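PDB 2HEU: sugar ABC transporter, sugar-binding protein from Streptococcus pneumoniae, which probably captures sugars outside the cell and delivers them to the membrane components of an ABC importer. Local coordinates for residues A[100-112]-A[330-342]. Numbering follows the deposited sequence. Where two conformers were deposited one is given.
Sequences DYLKRVKNGYAEK and SPTAIEGVKQAGE. With NA (sodium ion), chain E.
Glu335 N donates to Arg104 O (2.9 Å, N-H...O 168°) and Lys106 N to Ala333 O (2.8 Å), two backbone bonds that flank Val105 and Ile334 and form a single beta bridge between a segment with 3-10 turns and one with no helix or strand. Weaker CA-H...O contacts, Ile334 CA to Arg104 O and Val105 CA to Ala333 O, reinforce it. The chain of Lys106, extended beyond CG, runs over the Ala333 carbonyl until NZ reaches Thr332 O at 2.7 Å, almost in line with the carbonyl bond. In one of its two conformers, Gln339 adds a weak bond from NE2 to Thr332 O, a second donor beside NZ, and its OE1 accepts from Thr332 N, which stands above the plane of the side-chain amide. Thr332 OG1 takes Ile334 N in an ST turn and has a second partner in Phe124 O. At the opposite end of the bridge, one sodium ion joins the loops, bound by Lys103 O (2.3 Å) and by both carboxylate oxygens of Glu335, OE1 at 2.5 Å and OE2 at 2.4 Å; three waters bring the coordinating oxygens to six. Lys103 O and Glu335 OE1, 3.1 Å apart and not hydrogen-bonded, are two acceptors that meet because both bind the ion. In this apo form of a two-lobed, periplasmic-binding-protein-type fold, the contact ties the loop before strand 122-123 to the one after helix 318-328. One sodium-bound water donates to Val105 O and Asn107 OD1, while a water off the metal links Asn107 N to Glu335 OE2. Where Val105 rests on Val122, its CG1, anti to the backbone N (chi1 179°), meets Ala333 CB at 3.9 Å, and CG2 meets Ile334 CD1. Arg104 NH1 turns elsewhere, to a salt bridge with Glu313 OE2 and a hydrogen bond with Thr316 OG1.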
loop_
_atom_site.group_PDB
_atom_site.type_symbol
_atom_site.label_atom_id
_atom_site.label_comp_id
_atom_site.label_asym_id
_atom_site.label_seq_id
_atom_site.Cartn_x
_atom_site.Cartn_y
_atom_site.Cartn_z
ATOM N N ASP A 100 -6.588 -12.499 22.025
ATOM C CA ASP A 100 -5.199 -12.574 22.419
ATOM C C ASP A 100 -4.264 -12.542 21.195
ATOM O O ASP A 100 -3.173 -11.933 21.274
ATOM C CB ASP A 100 -4.922 -13.785 23.313
ATOM C CG ASP A 100 -5.581 -13.681 24.716
ATOM O OD1 ASP A 100 -6.051 -12.623 25.168
ATOM O OD2 ASP A 100 -5.596 -14.717 25.349
ATOM N N TYR A 101 -4.653 -13.167 20.110
ATOM C CA TYR A 101 -3.788 -13.243 18.963
ATOM C C TYR A 101 -3.559 -11.858 18.331
ATOM O O TYR A 101 -2.585 -11.663 17.605
ATOM C CB TYR A 101 -4.336 -14.244 17.896
ATOM C CG TYR A 101 -5.686 -14.030 17.305
ATOM C CD1 TYR A 101 -6.701 -14.921 17.612
ATOM C CD2 TYR A 101 -5.970 -12.988 16.462
ATOM C CE1 TYR A 101 -7.939 -14.751 17.137
ATOM C CE2 TYR A 101 -7.199 -12.817 15.879
ATOM C CZ TYR A 101 -8.216 -13.749 16.195
ATOM O OH TYR A 101 -9.444 -13.552 15.615
ATOM N N LEU A 102 -4.454 -10.906 18.611
ATOM C CA LEU A 102 -4.260 -9.553 18.057
ATOM C C LEU A 102 -3.001 -8.911 18.639
ATOM O O LEU A 102 -2.402 -8.034 17.962
ATOM C CB LEU A 102 -5.514 -8.715 18.239
ATOM C CG LEU A 102 -5.636 -7.397 17.546
ATOM C CD1 LEU A 102 -5.548 -7.582 16.052
ATOM C CD2 LEU A 102 -6.858 -6.654 17.955
ATOM N N LYS A 103 -2.578 -9.309 19.812
ATOM C CA LYS A 103 -1.404 -8.757 20.428
ATOM C C LYS A 103 -0.113 -9.059 19.618
ATOM O O LYS A 103 0.935 -8.448 19.834
ATOM C CB LYS A 103 -1.257 -9.257 21.858
ATOM C CG LYS A 103 -2.470 -8.903 22.731
ATOM C CD LYS A 103 -2.860 -7.392 22.673
ATOM C CE LYS A 103 -1.774 -6.330 23.052
ATOM N NZ LYS A 103 -2.227 -4.821 23.028
ATOM N N ARG A 104 -0.189 -10.016 18.688
ATOM C CA ARG A 104 0.893 -10.370 17.780
ATOM C C ARG A 104 1.078 -9.371 16.644
ATOM O O ARG A 104 2.101 -9.470 15.959
ATOM C CB ARG A 104 0.752 -11.792 17.246
ATOM C CG ARG A 104 0.685 -12.828 18.362
ATOM C CD ARG A 104 0.220 -14.147 17.852
ATOM N NE ARG A 104 0.214 -15.146 18.930
ATOM C CZ ARG A 104 -0.268 -16.357 18.801
ATOM N NH1 ARG A 104 -0.772 -16.705 17.636
ATOM N NH2 ARG A 104 -0.207 -17.200 19.859
ATOM N N VAL A 105 0.113 -8.468 16.475
ATOM C CA VAL A 105 0.290 -7.391 15.459
ATOM C C VAL A 105 1.085 -6.274 16.122
ATOM O O VAL A 105 0.794 -5.884 17.248
ATOM C CB VAL A 105 -1.057 -6.907 15.014
ATOM C CG1 VAL A 105 -0.888 -5.744 13.956
ATOM C CG2 VAL A 105 -1.878 -8.059 14.379
ATOM N N LYS A 106 2.050 -5.739 15.411
ATOM C CA LYS A 106 2.848 -4.595 15.931
ATOM C C LYS A 106 2.055 -3.500 16.547
ATOM O O LYS A 106 0.974 -3.114 16.065
ATOM C CB LYS A 106 3.720 -4.066 14.794
ATOM C CG LYS A 106 4.808 -5.086 14.508
ATOM C CD LYS A 106 5.700 -4.758 13.339
ATOM C CE LYS A 106 6.555 -5.989 12.983
ATOM N NZ LYS A 106 7.273 -5.902 11.701
ATOM N N ASN A 107 2.633 -2.952 17.615
ATOM C CA ASN A 107 1.992 -1.924 18.447
ATOM C C ASN A 107 1.315 -0.872 17.563
ATOM O O ASN A 107 1.952 -0.251 16.719
ATOM C CB ASN A 107 3.059 -1.236 19.249
ATOM C CG ASN A 107 3.517 -1.993 20.423
ATOM O OD1 ASN A 107 2.978 -3.058 20.716
ATOM N ND2 ASN A 107 4.451 -1.434 21.155
ATOM N N GLY A 108 0.038 -0.619 17.846
ATOM C CA GLY A 108 -0.637 0.542 17.237
ATOM C C GLY A 108 -1.104 0.337 15.808
ATOM O O GLY A 108 -1.882 1.158 15.316
ATOM N N TYR A 109 -0.718 -0.755 15.141
ATOM C CA TYR A 109 -0.997 -0.807 13.739
ATOM C C TYR A 109 -2.426 -1.220 13.395
ATOM O O TYR A 109 -3.062 -0.597 12.559
ATOM C CB TYR A 109 0.022 -1.677 13.000
ATOM C CG TYR A 109 -0.085 -1.474 11.497
ATOM C CD1 TYR A 109 0.293 -0.240 10.964
ATOM C CD2 TYR A 109 -0.675 -2.352 10.605
ATOM C CE1 TYR A 109 0.129 0.094 9.677
ATOM C CE2 TYR A 109 -0.821 -2.073 9.219
ATOM C CZ TYR A 109 -0.398 -0.831 8.786
ATOM O OH TYR A 109 -0.654 -0.522 7.464
ATOM N N ALA A 110 -2.942 -2.283 14.009
ATOM C CA ALA A 110 -4.313 -2.706 13.761
ATOM C C ALA A 110 -5.272 -1.556 14.050
ATOM O O ALA A 110 -6.301 -1.424 13.413
ATOM C CB ALA A 110 -4.666 -3.947 14.510
ATOM N N GLU A 111 -4.965 -0.764 15.089
ATOM C CA GLU A 111 -5.776 0.299 15.577
ATOM C C GLU A 111 -5.948 1.432 14.540
ATOM O O GLU A 111 -6.927 2.214 14.611
ATOM C CB GLU A 111 -5.198 0.873 16.855
ATOM C CG GLU A 111 -5.162 -0.050 18.038
ATOM C CD GLU A 111 -4.015 -1.004 18.182
ATOM O OE1 GLU A 111 -3.205 -1.201 17.259
ATOM O OE2 GLU A 111 -3.858 -1.544 19.325
ATOM N N LYS A 112 -5.059 1.511 13.560
ATOM C CA LYS A 112 -5.181 2.498 12.497
ATOM C C LYS A 112 -6.345 2.303 11.610
ATOM O O LYS A 112 -6.657 3.177 10.783
ATOM C CB LYS A 112 -3.905 2.583 11.708
ATOM C CG LYS A 112 -2.798 3.098 12.600
ATOM C CD LYS A 112 -1.558 3.405 11.907
ATOM C CE LYS A 112 -0.484 3.848 12.952
ATOM N NZ LYS A 112 0.760 4.157 12.390
ATOM N N SER A 330 6.219 -8.746 1.072
ATOM C CA SER A 330 5.691 -7.533 1.603
ATOM C C SER A 330 5.966 -7.439 3.099
ATOM O O SER A 330 5.958 -8.493 3.766
ATOM C CB SER A 330 4.188 -7.391 1.408
ATOM O OG SER A 330 3.799 -7.348 0.094
ATOM N N PRO A 331 6.196 -6.255 3.638
ATOM C CA PRO A 331 6.458 -6.185 5.082
ATOM C C PRO A 331 5.284 -6.737 5.871
ATOM O O PRO A 331 4.102 -6.553 5.503
ATOM C CB PRO A 331 6.708 -4.659 5.318
ATOM C CG PRO A 331 5.966 -4.037 4.243
ATOM C CD PRO A 331 6.125 -4.921 3.019
ATOM N N THR A 332 5.616 -7.384 6.957
ATOM C CA THR A 332 4.674 -7.982 7.843
ATOM C C THR A 332 4.577 -7.309 9.188
ATOM O O THR A 332 5.616 -6.996 9.828
ATOM C CB THR A 332 4.875 -9.525 7.975
ATOM O OG1 THR A 332 3.887 -10.050 8.897
ATOM C CG2 THR A 332 6.190 -9.889 8.526
ATOM N N ALA A 333 3.355 -7.144 9.702
ATOM C CA ALA A 333 3.137 -6.610 10.979
ATOM C C ALA A 333 3.170 -7.659 12.089
ATOM O O ALA A 333 2.951 -7.348 13.273
ATOM C CB ALA A 333 1.780 -5.866 11.059
ATOM N N ILE A 334 3.394 -8.907 11.749
ATOM C CA ILE A 334 3.341 -10.000 12.736
ATOM C C ILE A 334 4.677 -10.130 13.463
ATOM O O ILE A 334 5.746 -10.274 12.842
ATOM C CB ILE A 334 2.959 -11.279 12.032
ATOM C CG1 ILE A 334 1.525 -11.175 11.437
ATOM C CG2 ILE A 334 3.070 -12.503 13.005
ATOM C CD1 ILE A 334 0.421 -10.829 12.365
ATOM N N GLU A 335 4.625 -10.079 14.772
ATOM C CA GLU A 335 5.773 -10.133 15.608
ATOM C C GLU A 335 6.454 -11.463 15.399
ATOM O O GLU A 335 5.836 -12.525 15.230
ATOM C CB GLU A 335 5.376 -9.773 17.051
ATOM C CG GLU A 335 4.835 -8.297 17.211
ATOM C CD GLU A 335 4.208 -7.992 18.540
ATOM O OE1 GLU A 335 3.969 -8.967 19.313
ATOM O OE2 GLU A 335 3.994 -6.805 18.891
ATOM N N GLY A 336 7.778 -11.440 15.468
ATOM C CA GLY A 336 8.566 -12.655 15.450
ATOM C C GLY A 336 8.983 -13.254 14.116
ATOM O O GLY A 336 9.669 -14.263 14.086
ATOM N N VAL A 337 8.541 -12.639 12.996
ATOM C CA VAL A 337 8.920 -13.105 11.675
ATOM C C VAL A 337 10.338 -12.571 11.369
ATOM O O VAL A 337 10.612 -11.408 11.610
ATOM C CB VAL A 337 7.889 -12.590 10.656
ATOM C CG1 VAL A 337 8.312 -12.972 9.297
ATOM C CG2 VAL A 337 6.529 -13.202 11.034
ATOM N N LYS A 338 11.222 -13.355 10.806
ATOM C CA LYS A 338 12.472 -12.803 10.379
ATOM C C LYS A 338 12.359 -12.235 8.979
ATOM O O LYS A 338 12.255 -12.968 7.996
ATOM C CB LYS A 338 13.542 -13.877 10.411
ATOM C CG LYS A 338 14.964 -13.381 10.356
ATOM C CD LYS A 338 15.907 -14.544 9.916
ATOM C CE LYS A 338 17.339 -14.135 9.744
ATOM N NZ LYS A 338 17.559 -13.256 8.595
ATOM N N GLN A 339 12.486 -10.904 8.914
ATOM C CA GLN A 339 12.307 -10.258 7.647
ATOM C C GLN A 339 13.670 -9.995 7.053
ATOM O O GLN A 339 14.750 -10.071 7.664
ATOM C CB GLN A 339 11.460 -8.978 7.764
ATOM C CG GLN A 339 9.979 -9.281 8.149
ATOM C CD GLN A 339 9.041 -8.075 8.526
ATOM O OE1 GLN A 339 8.495 -7.200 7.668
ATOM N NE2 GLN A 339 8.778 -8.046 9.884
ATOM N N ALA A 340 13.567 -9.742 5.790
ATOM C CA ALA A 340 14.675 -9.614 4.894
ATOM C C ALA A 340 15.670 -8.575 5.431
ATOM O O ALA A 340 15.229 -7.559 6.053
ATOM C CB ALA A 340 14.208 -9.255 3.520
ATOM N N GLY A 341 16.908 -8.706 5.045
ATOM C CA GLY A 341 17.929 -7.867 5.512
ATOM C C GLY A 341 18.076 -6.576 4.786
ATOM O O GLY A 341 17.362 -6.227 3.886
ATOM N N GLU A 342 19.142 -5.903 5.194
ATOM C CA GLU A 342 19.325 -4.487 4.780
ATOM C C GLU A 342 19.686 -4.387 3.311
ATOM O O GLU A 342 19.551 -3.275 2.728
ATOM C CB GLU A 342 20.271 -3.671 5.736
ATOM C CG GLU A 342 21.606 -4.013 5.662
ATOM C CD GLU A 342 22.381 -3.582 6.907
ATOM O OE1 GLU A 342 21.843 -3.593 8.069
ATOM O OE2 GLU A 342 23.535 -3.237 6.698
HETATM NA NA NA E . 2.746 -7.343 20.830
HETATM O O HOH W 1 1.671 -5.408 19.878
HETATM O O HOH W 2 4.977 -4.255 18.743
HETATM O O HOH W 3 2.765 -9.255 22.171
HETATM O O HOH W 4 1.450 -6.517 22.622
#